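Local coordinates for protein putative LacI-family transcriptional regulator (Bacteroides fragilis, PDB 3GBV) that is probably a LacI-family transcriptional regulator, whose effector-binding part has the periplasmic-binding-protein fold and would sense a small ligand to control DNA binding, at residues A[75-80]-A[97-102]; A[139-144]-A[175-180]. All coordinates share one frame; numbering follows the deposited sequence.

Interaction 1. Residues A[75-80]-A[97-102]; sequences FAPTVP and YIYIDS. With EDO (1,2-ethanediol), chain C.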
ATOM      1  N   PHE A  75      11.264 -19.844  -9.477  1.00 30.62           N
ATOM      2  CA  PHE A  75      10.579 -20.956  -8.845  1.00 29.29           C
ATOM      3  C   PHE A  75       9.984 -20.602  -7.494  1.00 28.23           C
ATOM      4  O   PHE A  75      10.642 -19.986  -6.660  1.00 25.93           O
ATOM      5  CB  PHE A  75      11.590 -22.107  -8.725  1.00 31.15           C
ATOM      6  CG  PHE A  75      11.183 -23.214  -7.787  1.00 33.53           C
ATOM      7  CD1 PHE A  75       9.947 -23.852  -7.908  1.00 33.88           C
ATOM      8  CD2 PHE A  75      12.070 -23.652  -6.803  1.00 35.04           C
ATOM      9  CE1 PHE A  75       9.605 -24.918  -7.061  1.00 35.06           C
ATOM     10  CE2 PHE A  75      11.740 -24.712  -5.957  1.00 35.22           C
ATOM     11  CZ  PHE A  75      10.503 -25.347  -6.086  1.00 33.55           C
ATOM     12  N   ALA A  76       8.727 -20.984  -7.295  1.00 28.13           N
ATOM     13  CA  ALA A  76       8.024 -20.738  -6.041  1.00 28.50           C
ATOM     14  C   ALA A  76       8.007 -22.049  -5.266  1.00 30.39           C
ATOM     15  O   ALA A  76       7.279 -22.972  -5.622  1.00 31.25           O
ATOM     16  CB  ALA A  76       6.607 -20.287  -6.315  1.00 28.79           C
ATOM     17  N   PRO A  77       8.813 -22.148  -4.199  1.00 30.76           N
ATOM     18  CA  PRO A  77       8.909 -23.351  -3.354  1.00 32.31           C
ATOM     19  C   PRO A  77       7.722 -23.544  -2.408  1.00 32.54           C
ATOM     20  O   PRO A  77       7.203 -22.584  -1.852  1.00 34.03           O
ATOM     21  CB  PRO A  77      10.201 -23.128  -2.557  1.00 30.34           C
ATOM     22  CG  PRO A  77      10.915 -22.004  -3.288  1.00 30.40           C
ATOM     23  CD  PRO A  77       9.806 -21.145  -3.790  1.00 29.57           C
ATOM     24  N   THR A  78       7.299 -24.787  -2.228  1.00 33.78           N
ATOM     25  CA  THR A  78       6.205 -25.086  -1.312  1.00 34.67           C
ATOM     26  C   THR A  78       6.810 -25.971  -0.219  1.00 35.61           C
ATOM     27  O   THR A  78       6.990 -25.523   0.917  1.00 34.57           O
ATOM     28  CB  THR A  78       5.042 -25.823  -2.033  1.00 35.80           C
ATOM     29  OG1 THR A  78       4.520 -24.991  -3.079  1.00 31.44           O
ATOM     30  CG2 THR A  78       3.921 -26.142  -1.056  1.00 35.15           C
ATOM     31  N   VAL A  79       7.128 -27.216  -0.571  1.00 34.65           N
ATOM     32  CA  VAL A  79       7.749 -28.161   0.356  1.00 35.54           C
ATOM     33  C   VAL A  79       9.241 -28.146   0.020  1.00 37.35           C
ATOM     34  O   VAL A  79       9.684 -28.816  -0.913  1.00 37.45           O
ATOM     35  CB  VAL A  79       7.201 -29.608   0.157  1.00 35.08           C
ATOM     36  CG1 VAL A  79       7.997 -30.589   0.994  1.00 31.98           C
ATOM     37  CG2 VAL A  79       5.721 -29.671   0.537  1.00 34.97           C
ATOM     38  N   PRO A  80      10.036 -27.380   0.775  1.00 39.12           N
ATOM     39  CA  PRO A  80      11.475 -27.323   0.491  1.00 39.70           C
ATOM     40  C   PRO A  80      12.248 -28.645   0.534  1.00 39.76           C
ATOM     41  O   PRO A  80      13.216 -28.817  -0.208  1.00 39.61           O
ATOM     42  CB  PRO A  80      11.988 -26.298   1.512  1.00 39.85           C
ATOM     43  CG  PRO A  80      11.047 -26.460   2.662  1.00 39.36           C
ATOM     44  CD  PRO A  80       9.701 -26.589   1.974  1.00 40.11           C
ATOM     45  N   TYR A  97      18.739 -19.378 -10.966  1.00 32.69           N
ATOM     46  CA  TYR A  97      17.345 -19.477 -10.575  1.00 33.47           C
ATOM     47  C   TYR A  97      16.930 -18.442  -9.537  1.00 33.46           C
ATOM     48  O   TYR A  97      17.730 -18.002  -8.701  1.00 32.40           O
ATOM     49  CB  TYR A  97      17.027 -20.890 -10.081  1.00 32.47           C
ATOM     50  CG  TYR A  97      17.762 -21.328  -8.841  1.00 33.68           C
ATOM     51  CD1 TYR A  97      17.223 -21.107  -7.574  1.00 31.99           C
ATOM     52  CD2 TYR A  97      18.958 -22.048  -8.931  1.00 34.05           C
ATOM     53  CE1 TYR A  97      17.847 -21.602  -6.434  1.00 31.72           C
ATOM     54  CE2 TYR A  97      19.592 -22.544  -7.791  1.00 31.77           C
ATOM     55  CZ  TYR A  97      19.028 -22.324  -6.552  1.00 31.35           C
ATOM     56  OH  TYR A  97      19.629 -22.852  -5.431  1.00 32.92           O
ATOM     57  N   ILE A  98      15.662 -18.059  -9.612  1.00 32.56           N
ATOM     58  CA  ILE A  98      15.093 -17.064  -8.724  1.00 32.79           C
ATOM     59  C   ILE A  98      13.978 -17.629  -7.848  1.00 31.87           C
ATOM     60  O   ILE A  98      13.093 -18.338  -8.331  1.00 30.81           O
ATOM     61  CB  ILE A  98      14.513 -15.883  -9.542  1.00 33.05           C
ATOM     62  CG1 ILE A  98      15.643 -15.165 -10.284  1.00 32.19           C
ATOM     63  CG2 ILE A  98      13.743 -14.932  -8.625  1.00 32.18           C
ATOM     64  CD1 ILE A  98      15.166 -14.093 -11.213  1.00 32.07           C
ATOM     65  N   TYR A  99      14.031 -17.320  -6.557  1.00 29.99           N
ATOM     66  CA  TYR A  99      12.984 -17.759  -5.652  1.00 30.35           C
ATOM     67  C   TYR A  99      11.959 -16.646  -5.502  1.00 29.82           C
ATOM     68  O   TYR A  99      12.296 -15.462  -5.466  1.00 26.93           O
ATOM     69  CB  TYR A  99      13.516 -18.079  -4.248  1.00 32.42           C
ATOM     70  CG  TYR A  99      14.293 -19.374  -4.100  1.00 33.78           C
ATOM     71  CD1 TYR A  99      13.938 -20.523  -4.822  1.00 33.67           C
ATOM     72  CD2 TYR A  99      15.349 -19.462  -3.196  1.00 32.82           C
ATOM     73  CE1 TYR A  99      14.627 -21.726  -4.639  1.00 34.39           C
ATOM     74  CE2 TYR A  99      16.039 -20.658  -3.005  1.00 35.17           C
ATOM     75  CZ  TYR A  99      15.677 -21.784  -3.726  1.00 34.17           C
ATOM     76  OH  TYR A  99      16.373 -22.958  -3.539  1.00 35.45           O
ATOM     77  N   ILE A 100      10.698 -17.042  -5.429  1.00 30.11           N
ATOM     78  CA  ILE A 100       9.627 -16.098  -5.220  1.00 30.82           C
ATOM     79  C   ILE A 100       8.811 -16.650  -4.065  1.00 30.89           C
ATOM     80  O   ILE A 100       8.703 -17.872  -3.891  1.00 29.68           O
ATOM     81  CB  ILE A 100       8.724 -15.949  -6.456  1.00 31.91           C
ATOM     82  CG1 ILE A 100       8.303 -17.326  -6.965  1.00 34.43           C
ATOM     83  CG2 ILE A 100       9.444 -15.160  -7.526  1.00 31.30           C
ATOM     84  CD1 ILE A 100       7.380 -17.278  -8.175  1.00 37.97           C
ATOM     85  N   ASP A 101       8.265 -15.738  -3.269  1.00 30.61           N
ATOM     86  CA  ASP A 101       7.436 -16.075  -2.121  1.00 31.25           C
ATOM     87  C   ASP A 101       8.197 -16.630  -0.914  1.00 32.03           C
ATOM     88  O   ASP A 101       8.224 -16.004   0.146  1.00 31.95           O
ATOM     89  CB  ASP A 101       6.350 -17.059  -2.537  1.00 30.67           C
ATOM     90  CG  ASP A 101       5.288 -17.193  -1.492  1.00 30.68           C
ATOM     91  OD1 ASP A 101       4.661 -16.157  -1.175  1.00 31.32           O
ATOM     92  OD2 ASP A 101       5.095 -18.315  -0.986  1.00 31.59           O
ATOM     93  N   SER A 102       8.810 -17.801  -1.071  1.00 32.47           N
ATOM     94  CA  SER A 102       9.568 -18.416   0.016  1.00 33.03           C
ATOM     95  C   SER A 102      11.041 -18.545  -0.341  1.00 33.75           C
ATOM     96  O   SER A 102      11.387 -18.752  -1.506  1.00 32.43           O
ATOM     97  CB  SER A 102       9.032 -19.822   0.328  1.00 31.51           C
ATOM     98  OG  SER A 102       7.687 -19.805   0.766  1.00 33.77           O
TER
HETATM   99  C1  EDO C 362       8.547 -27.692  -4.199  1.00 32.04           C
HETATM  100  O1  EDO C 362       8.997 -27.055  -2.999  1.00 31.06           O
HETATM  101  C2  EDO C 362       7.814 -28.990  -3.850  1.00 33.56           C
HETATM  102  O2  EDO C 362       6.701 -28.705  -2.990  1.00 30.90           O
HETATM  103  O   HOH W   1       8.231 -23.118   0.956  1.00 33.79           O
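Phe75 and Tyr99 lie side by side and point the same way from paired parallel strands, with CD2 of Phe75 3.9 Å from CE1 of Tyr99. The Tyr99 ring carries CD1 of Tyr97 on one face, offset toward the rim, and Phe75 O sits at its edge. With CG anti to the backbone N (chi1 165°), the Phe75 ring leans forward along its own chain and sets one face against Pro77 N. An ethanediol, probably from the crystallisation liquor, meets the edge of that ring and accepts hydrogen bonds from Thr78 N and Val79 N. Pro77 crosses Tyr99 at about a right angle, its CG 3.7 Å from CD1 of Tyr99. Ala76 CB and Ile100 CG1 pack tightly at 3.5 Å. Two backbone hydrogen bonds join the segments, Phe75 N to Ile98 O (2.6 Å) and Ile100 N to Phe75 O (3.2 Å). One water donates to Thr78 O, weakly to Pro77 O, and touches Ser102 OG weakly, which also bonds to Gln153. Tyr99 OH bonds to Ala107 O. The contact lies where adjacent parallel strands 72-75 and 97-100 end in loops, with strand 9-16 beside Phe75 and Ala76, helix 84-93 against Tyr97 and Tyr99, and helix 254-270 against Ile98 and Ile100.

Interaction 2. Residues A[139-144]-A[175-180]; sequences VIFRKI and LELNLH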
ATOM      1  N   VAL A 139      -7.181 -16.936  17.407  1.00 31.65           N
ATOM      2  CA  VAL A 139      -6.853 -18.196  16.769  1.00 30.47           C
ATOM      3  C   VAL A 139      -6.199 -18.041  15.413  1.00 29.92           C
ATOM      4  O   VAL A 139      -6.536 -17.145  14.642  1.00 30.43           O
ATOM      5  CB  VAL A 139      -8.109 -19.082  16.617  1.00 29.53           C
ATOM      6  CG1 VAL A 139      -9.166 -18.349  15.804  1.00 29.53           C
ATOM      7  CG2 VAL A 139      -7.739 -20.409  15.961  1.00 28.66           C
ATOM      8  N   ILE A 140      -5.247 -18.923  15.147  1.00 29.76           N
ATOM      9  CA  ILE A 140      -4.549 -18.959  13.875  1.00 29.24           C
ATOM     10  C   ILE A 140      -5.221 -20.064  13.068  1.00 29.97           C
ATOM     11  O   ILE A 140      -5.384 -21.179  13.565  1.00 29.26           O
ATOM     12  CB  ILE A 140      -3.070 -19.354  14.040  1.00 29.05           C
ATOM     13  CG1 ILE A 140      -2.324 -18.292  14.847  1.00 26.94           C
ATOM     14  CG2 ILE A 140      -2.445 -19.562  12.663  1.00 27.58           C
ATOM     15  CD1 ILE A 140      -0.934 -18.702  15.240  1.00 29.10           C
ATOM     16  N   PHE A 141      -5.609 -19.754  11.835  1.00 29.78           N
ATOM     17  CA  PHE A 141      -6.239 -20.731  10.959  1.00 30.62           C
ATOM     18  C   PHE A 141      -5.218 -21.225   9.938  1.00 31.77           C
ATOM     19  O   PHE A 141      -4.535 -20.421   9.284  1.00 31.73           O
ATOM     20  CB  PHE A 141      -7.416 -20.103  10.211  1.00 30.31           C
ATOM     21  CG  PHE A 141      -8.586 -19.766  11.085  1.00 32.51           C
ATOM     22  CD1 PHE A 141      -9.454 -20.767  11.529  1.00 33.56           C
ATOM     23  CD2 PHE A 141      -8.825 -18.449  11.470  1.00 32.32           C
ATOM     24  CE1 PHE A 141     -10.546 -20.460  12.347  1.00 32.07           C
ATOM     25  CE2 PHE A 141      -9.911 -18.130  12.286  1.00 30.85           C
ATOM     26  CZ  PHE A 141     -10.773 -19.136  12.725  1.00 31.77           C
ATOM     27  N   ARG A 142      -5.115 -22.543   9.800  1.00 30.57           N
ATOM     28  CA  ARG A 142      -4.198 -23.135   8.840  1.00 33.00           C
ATOM     29  C   ARG A 142      -4.925 -24.159   8.008  1.00 33.72           C
ATOM     30  O   ARG A 142      -6.040 -24.575   8.333  1.00 32.64           O
ATOM     31  CB  ARG A 142      -3.039 -23.871   9.517  1.00 32.77           C
ATOM     32  CG  ARG A 142      -2.188 -23.071  10.461  1.00 34.79           C
ATOM     33  CD  ARG A 142      -0.904 -23.843  10.738  1.00 36.60           C
ATOM     34  NE  ARG A 142      -0.210 -23.354  11.920  1.00 36.70           N
ATOM     35  CZ  ARG A 142      -0.415 -23.824  13.144  1.00 39.63           C
ATOM     36  NH1 ARG A 142      -1.288 -24.805  13.343  1.00 38.62           N
ATOM     37  NH2 ARG A 142       0.239 -23.306  14.175  1.00 41.30           N
ATOM     38  N   LYS A 143      -4.274 -24.563   6.928  1.00 34.58           N
ATOM     39  CA  LYS A 143      -4.806 -25.595   6.070  1.00 39.18           C
ATOM     40  C   LYS A 143      -3.636 -26.421   5.560  1.00 39.98           C
ATOM     41  O   LYS A 143      -2.898 -26.005   4.661  1.00 39.52           O
ATOM     42  CB  LYS A 143      -5.601 -25.024   4.906  1.00 40.14           C
ATOM     43  CG  LYS A 143      -6.655 -26.020   4.489  1.00 43.34           C
ATOM     44  CD  LYS A 143      -7.359 -25.694   3.199  1.00 45.51           C
ATOM     45  CE  LYS A 143      -8.342 -26.810   2.908  1.00 45.80           C
ATOM     46  NZ  LYS A 143      -9.312 -26.474   1.843  1.00 46.35           N
ATOM     47  N   ILE A 144      -3.495 -27.604   6.143  1.00 41.20           N
ATOM     48  CA  ILE A 144      -2.399 -28.501   5.825  1.00 43.98           C
ATOM     49  C   ILE A 144      -2.709 -29.656   4.883  1.00 45.10           C
ATOM     50  O   ILE A 144      -3.849 -30.111   4.772  1.00 43.65           O
ATOM     51  CB  ILE A 144      -1.819 -29.085   7.118  1.00 44.49           C
ATOM     52  CG1 ILE A 144      -2.867 -29.961   7.805  1.00 42.77           C
ATOM     53  CG2 ILE A 144      -1.418 -27.957   8.059  1.00 45.38           C
ATOM     54  CD1 ILE A 144      -2.373 -30.635   9.056  1.00 42.81           C
ATOM     55  N   LEU A 175      -4.855 -19.989  20.078  1.00 37.28           N
ATOM     56  CA  LEU A 175      -5.455 -21.241  19.639  1.00 37.67           C
ATOM     57  C   LEU A 175      -5.062 -21.525  18.188  1.00 38.39           C
ATOM     58  O   LEU A 175      -4.624 -20.633  17.455  1.00 36.59           O
ATOM     59  CB  LEU A 175      -6.981 -21.161  19.755  1.00 38.28           C
ATOM     60  CG  LEU A 175      -7.585 -20.869  21.137  1.00 39.81           C
ATOM     61  CD1 LEU A 175      -9.097 -20.728  21.014  1.00 39.40           C
ATOM     62  CD2 LEU A 175      -7.235 -21.986  22.121  1.00 39.56           C
ATOM     63  N   GLU A 176      -5.225 -22.774  17.777  1.00 38.95           N
ATOM     64  CA  GLU A 176      -4.886 -23.175  16.424  1.00 40.18           C
ATOM     65  C   GLU A 176      -5.960 -24.109  15.886  1.00 39.59           C
ATOM     66  O   GLU A 176      -6.483 -24.945  16.616  1.00 40.91           O
ATOM     67  CB  GLU A 176      -3.541 -23.902  16.417  1.00 41.78           C
ATOM     68  CG  GLU A 176      -2.373 -23.075  16.912  1.00 46.08           C
ATOM     69  CD  GLU A 176      -1.163 -23.930  17.254  1.00 48.34           C
ATOM     70  OE1 GLU A 176      -1.190 -24.577  18.322  1.00 51.46           O
ATOM     71  OE2 GLU A 176      -0.193 -23.962  16.459  1.00 44.88           O
ATOM     72  N   LEU A 177      -6.304 -23.950  14.616  1.00 38.96           N
ATOM     73  CA  LEU A 177      -7.286 -24.812  13.989  1.00 38.30           C
ATOM     74  C   LEU A 177      -6.702 -25.230  12.659  1.00 38.45           C
ATOM     75  O   LEU A 177      -6.469 -24.393  11.786  1.00 38.58           O
ATOM     76  CB  LEU A 177      -8.610 -24.084  13.758  1.00 39.16           C
ATOM     77  CG  LEU A 177      -9.623 -24.944  12.989  1.00 38.61           C
ATOM     78  CD1 LEU A 177     -10.004 -26.163  13.819  1.00 38.00           C
ATOM     79  CD2 LEU A 177     -10.852 -24.128  12.663  1.00 39.65           C
ATOM     80  N   ASN A 178      -6.453 -26.525  12.509  1.00 37.59           N
ATOM     81  CA  ASN A 178      -5.887 -27.035  11.276  1.00 38.90           C
ATOM     82  C   ASN A 178      -6.934 -27.701  10.415  1.00 39.89           C
ATOM     83  O   ASN A 178      -7.571 -28.668  10.832  1.00 40.99           O
ATOM     84  CB  ASN A 178      -4.772 -28.043  11.567  1.00 38.58           C
ATOM     85  CG  ASN A 178      -3.600 -27.418  12.272  1.00 38.46           C
ATOM     86  OD1 ASN A 178      -2.943 -26.535  11.732  1.00 39.79           O
ATOM     87  ND2 ASN A 178      -3.334 -27.864  13.487  1.00 37.68           N
ATOM     88  N   LEU A 179      -7.119 -27.166   9.215  1.00 40.19           N
ATOM     89  CA  LEU A 179      -8.052 -27.741   8.265  1.00 42.74           C
ATOM     90  C   LEU A 179      -7.195 -28.701   7.440  1.00 45.11           C
ATOM     91  O   LEU A 179      -5.973 -28.556   7.385  1.00 45.74           O
ATOM     92  CB  LEU A 179      -8.646 -26.646   7.374  1.00 41.13           C
ATOM     93  CG  LEU A 179      -9.360 -25.502   8.107  1.00 41.54           C
ATOM     94  CD1 LEU A 179      -9.757 -24.418   7.110  1.00 40.95           C
ATOM     95  CD2 LEU A 179     -10.582 -26.033   8.846  1.00 41.64           C
ATOM     96  N   HIS A 180      -7.811 -29.689   6.809  1.00 47.28           N
ATOM     97  CA  HIS A 180      -7.032 -30.630   6.017  1.00 50.00           C
ATOM     98  C   HIS A 180      -7.440 -30.680   4.556  1.00 52.13           C
ATOM     99  O   HIS A 180      -8.622 -30.778   4.240  1.00 53.98           O
ATOM    100  CB  HIS A 180      -7.136 -32.025   6.628  1.00 50.02           C
ATOM    101  CG  HIS A 180      -6.587 -32.111   8.017  1.00 49.82           C
ATOM    102  ND1 HIS A 180      -7.241 -31.582   9.108  1.00 50.08           N
ATOM    103  CD2 HIS A 180      -5.441 -32.651   8.489  1.00 48.60           C
ATOM    104  CE1 HIS A 180      -6.520 -31.794  10.195  1.00 49.67           C
ATOM    105  NE2 HIS A 180      -5.423 -32.439   9.845  1.00 50.46           N
TER
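The Arg142 guanidinium meets two partners from the neighbouring strand at its edge, near its plane: Asn178 OD1 and Glu176 OE2. NH1 of Arg142 donates to Asn178 OD1 at 2.9 Å, and the two side chains lie side by side, pointing the same way, with amide and guanidinium planes 17° apart. The Glu176 carboxylate is instead turned steeply, 74° from the guanidinium, and forms a salt bridge; the modelled 2.4 Å between Glu176 OE2 and Arg142 NH2 is too short to trust in detail. An extended chain from CG to NE carries the Arg142 head past Asn178 toward Glu176. On the opposite side of the sheet, the Phe141 ring receives Leu177 at its edge, Leu177 CD2 3.7 Å from Phe141 CE1. On that side too, the Lys143 and Leu179 side chains cross at a slant, Lys143 CG 3.6 Å from Leu179 CB, while Lys143 NZ continues to a salt bridge with Asp187. Ile144 shares the Arg142 side and lies alongside the imidazole of His180, Ile144 CD1 3.6 Å from His180 NE2. Between the two layers of side chains the parallel strands run in register, Val139 beside Leu175 through Ile144 beside His180, joined by five backbone hydrogen bonds such as Ile140 N to Leu175 O (2.9 Å). Helix 187-197 covers Leu177 and Leu179, helix 212-220 packs on Phe141, and crossover helix 152-168 of the beta-alpha-beta unit lies over Ile140. One face is thus mainly apolar, with Lys143 at its end; on the other, isoleucines flank polar Arg142, Glu176 and Asn178, where salt bridges from Glu158 to Arg142 and Arg162 to Glu176 probably balance charge and tie the crossover helix to the sheet edge.

Both segments of interaction 1 precede those of interaction 2 in the sequence, and the two contacts lie in different sheets. Interaction 1 lies at the ends of two inner strands, 72-75 and 97-100, of the six-stranded parallel sheet and in the loops that follow them; residues 139-144 and 175-180 form the edge pair of the second, mixed sheet. Their centres are 23 Å apart and their nearest atoms about 9 Å, without touching. Gln153, at the start of helix 152-168, nevertheless bonds to Asp101 and Ser102 of interaction 1, while the same helix packs on interaction 2. This arrangement of two alpha/beta lobes is that of periplasmic binding proteins and LacI-family regulators, in which effector usually binds between the lobes.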